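PDB 4RM4: putative cytochrome P450 YjiB from Bacillus subtilis subsp. subtilis, which binds heme and probably acts as a monooxygenase, inserting one atom of molecular oxygen into organic substrates, as other cytochromes P450 do. Local coordinates for residues V47-L52 with L311-S316. Residues are numbered along the deposited sequence; the frame is centred on the assembly and turned at random.
Sequences VWSVFL and LAFVAS
In the mixed beta-sheet of the cytochrome P450 fold, strand 47-50 pairs in parallel with strand 309-312, joining an N-terminal hairpin to a strand from far along the chain. S49 lies beside L311 and V50 beside A312. L311 N donates a nearly straight bond to W48 O (2.6 Å), V50 N reaches L311 O, and F313 N, at the centre of an inverse gamma turn, closes on V50 O (3.1 Å). On the sheet face of S49 and L311, V47 CG1 touches L311 CG at 3.6 Å, the two side chains crossing at about a right angle, while S49 OG sits at the edge of the F313 ring, near CE2. V50, on the other face, packs against helix 53-61. The rings of F51 and F313 form an offset stack, their side chains running alongside each other in the same direction, with centroids 4.7 Å apart and planes at 12°. With CG anti to the carbonyl carbon (chi1 -66°), F51 brings CE1 over the rim of the F313 face, 3.7 Å from F313 CD2. Helix 27-36 also packs on F51, W29 with its ring edge-to-face and M33 with its side chain. Replacing F51 by an alanine would probably leave F313 without its stacking partner and open a gap toward M33. S316 OG, also bonded to R34, donates to F51 O at 2.7 Å, tilted 17° from the carbonyl plane.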
loop_
_atom_site.group_PDB
_atom_site.type_symbol
_atom_site.label_atom_id
_atom_site.label_comp_id
_atom_site.label_asym_id
_atom_site.label_seq_id
_atom_site.Cartn_x
_atom_site.Cartn_y
_atom_site.Cartn_z
ATOM N N VAL A 47 15.996 -13.726 12.337
ATOM C CA VAL A 47 15.282 -12.473 12.338
ATOM C C VAL A 47 14.373 -12.352 13.551
ATOM O O VAL A 47 13.769 -13.331 14.006
ATOM C CB VAL A 47 14.475 -12.290 11.038
ATOM C CG1 VAL A 47 13.763 -10.950 11.042
ATOM C CG2 VAL A 47 15.400 -12.388 9.838
ATOM N N TRP A 48 14.317 -11.142 14.094
ATOM C CA TRP A 48 13.378 -10.813 15.152
ATOM C C TRP A 48 12.015 -10.406 14.597
ATOM O O TRP A 48 11.940 -9.720 13.592
ATOM C CB TRP A 48 13.925 -9.637 15.957
ATOM C CG TRP A 48 15.133 -9.946 16.770
ATOM C CD1 TRP A 48 16.430 -9.720 16.445
ATOM C CD2 TRP A 48 15.133 -10.490 18.080
ATOM N NE1 TRP A 48 17.254 -10.113 17.471
ATOM C CE2 TRP A 48 16.474 -10.594 18.492
ATOM C CE3 TRP A 48 14.124 -10.929 18.941
ATOM C CZ2 TRP A 48 16.835 -11.111 19.730
ATOM C CZ3 TRP A 48 14.479 -11.426 20.178
ATOM C CH2 TRP A 48 15.826 -11.523 20.555
ATOM N N SER A 49 10.948 -10.801 15.283
ATOM C CA SER A 49 9.602 -10.333 14.961
ATOM C C SER A 49 9.025 -9.571 16.155
ATOM O O SER A 49 9.143 -10.001 17.294
ATOM C CB SER A 49 8.695 -11.506 14.566
ATOM O OG SER A 49 9.099 -12.023 13.310
ATOM N N VAL A 50 8.427 -8.417 15.894
ATOM C CA VAL A 50 7.957 -7.547 16.960
ATOM C C VAL A 50 6.461 -7.298 16.730
ATOM O O VAL A 50 6.067 -6.980 15.621
ATOM C CB VAL A 50 8.759 -6.223 17.001
ATOM C CG1 VAL A 50 8.106 -5.253 17.943
ATOM C CG2 VAL A 50 10.204 -6.499 17.449
ATOM N N PHE A 51 5.638 -7.478 17.765
ATOM C CA PHE A 51 4.184 -7.516 17.591
ATOM C C PHE A 51 3.362 -6.459 18.346
ATOM O O PHE A 51 2.199 -6.240 18.009
ATOM C CB PHE A 51 3.640 -8.909 17.958
ATOM C CG PHE A 51 4.102 -10.009 17.031
ATOM C CD1 PHE A 51 3.398 -10.298 15.879
ATOM C CD2 PHE A 51 5.243 -10.750 17.322
ATOM C CE1 PHE A 51 3.833 -11.313 15.010
ATOM C CE2 PHE A 51 5.682 -11.758 16.463
ATOM C CZ PHE A 51 4.971 -12.036 15.306
ATOM N N LEU A 52 3.939 -5.829 19.370
ATOM C CA LEU A 52 3.192 -4.847 20.165
ATOM C C LEU A 52 3.267 -3.452 19.559
ATOM O O LEU A 52 4.289 -3.063 19.004
ATOM C CB LEU A 52 3.708 -4.790 21.612
ATOM C CG LEU A 52 3.513 -5.994 22.541
ATOM C CD1 LEU A 52 4.162 -5.743 23.889
ATOM C CD2 LEU A 52 2.031 -6.309 22.726
ATOM N N LEU A 311 11.518 -7.697 11.937
ATOM C CA LEU A 311 10.229 -7.579 11.268
ATOM C C LEU A 311 9.220 -6.902 12.211
ATOM O O LEU A 311 8.916 -7.418 13.279
ATOM C CB LEU A 311 9.727 -8.959 10.841
ATOM C CG LEU A 311 10.571 -9.719 9.814
ATOM C CD1 LEU A 311 9.995 -11.119 9.615
ATOM C CD2 LEU A 311 10.621 -8.968 8.484
ATOM N N ALA A 312 8.710 -5.739 11.814
ATOM C CA ALA A 312 7.780 -4.993 12.653
ATOM C C ALA A 312 6.385 -5.156 12.054
ATOM O O ALA A 312 6.105 -4.640 10.978
ATOM C CB ALA A 312 8.188 -3.524 12.719
ATOM N N PHE A 313 5.543 -5.915 12.740
ATOM C CA PHE A 313 4.195 -6.227 12.273
ATOM C C PHE A 313 3.177 -5.128 12.552
ATOM O O PHE A 313 2.494 -5.145 13.568
ATOM C CB PHE A 313 3.736 -7.568 12.886
ATOM C CG PHE A 313 4.397 -8.757 12.257
ATOM C CD1 PHE A 313 3.784 -9.437 11.217
ATOM C CD2 PHE A 313 5.657 -9.173 12.673
ATOM C CE1 PHE A 313 4.412 -10.510 10.599
ATOM C CE2 PHE A 313 6.284 -10.252 12.067
ATOM C CZ PHE A 313 5.670 -10.919 11.034
ATOM N N VAL A 314 3.093 -4.156 11.649
ATOM C CA VAL A 314 2.147 -3.072 11.803
ATOM C C VAL A 314 0.715 -3.617 11.809
ATOM O O VAL A 314 -0.158 -3.055 12.453
ATOM C CB VAL A 314 2.330 -1.963 10.732
ATOM C CG1 VAL A 314 3.697 -1.263 10.893
ATOM C CG2 VAL A 314 2.188 -2.527 9.339
ATOM N N ALA A 315 0.487 -4.748 11.156
ATOM C CA ALA A 315 -0.846 -5.343 11.199
ATOM C C ALA A 315 -1.211 -5.758 12.612
ATOM O O ALA A 315 -2.363 -5.619 13.011
ATOM C CB ALA A 315 -0.969 -6.518 10.252
ATOM N N SER A 316 -0.230 -6.268 13.358
ATOM C CA SER A 316 -0.450 -6.659 14.754
ATOM C C SER A 316 -0.568 -5.431 15.660
ATOM O O SER A 316 -1.431 -5.379 16.549
ATOM C CB SER A 316 0.686 -7.578 15.237
ATOM O OG SER A 316 0.553 -7.907 16.624
#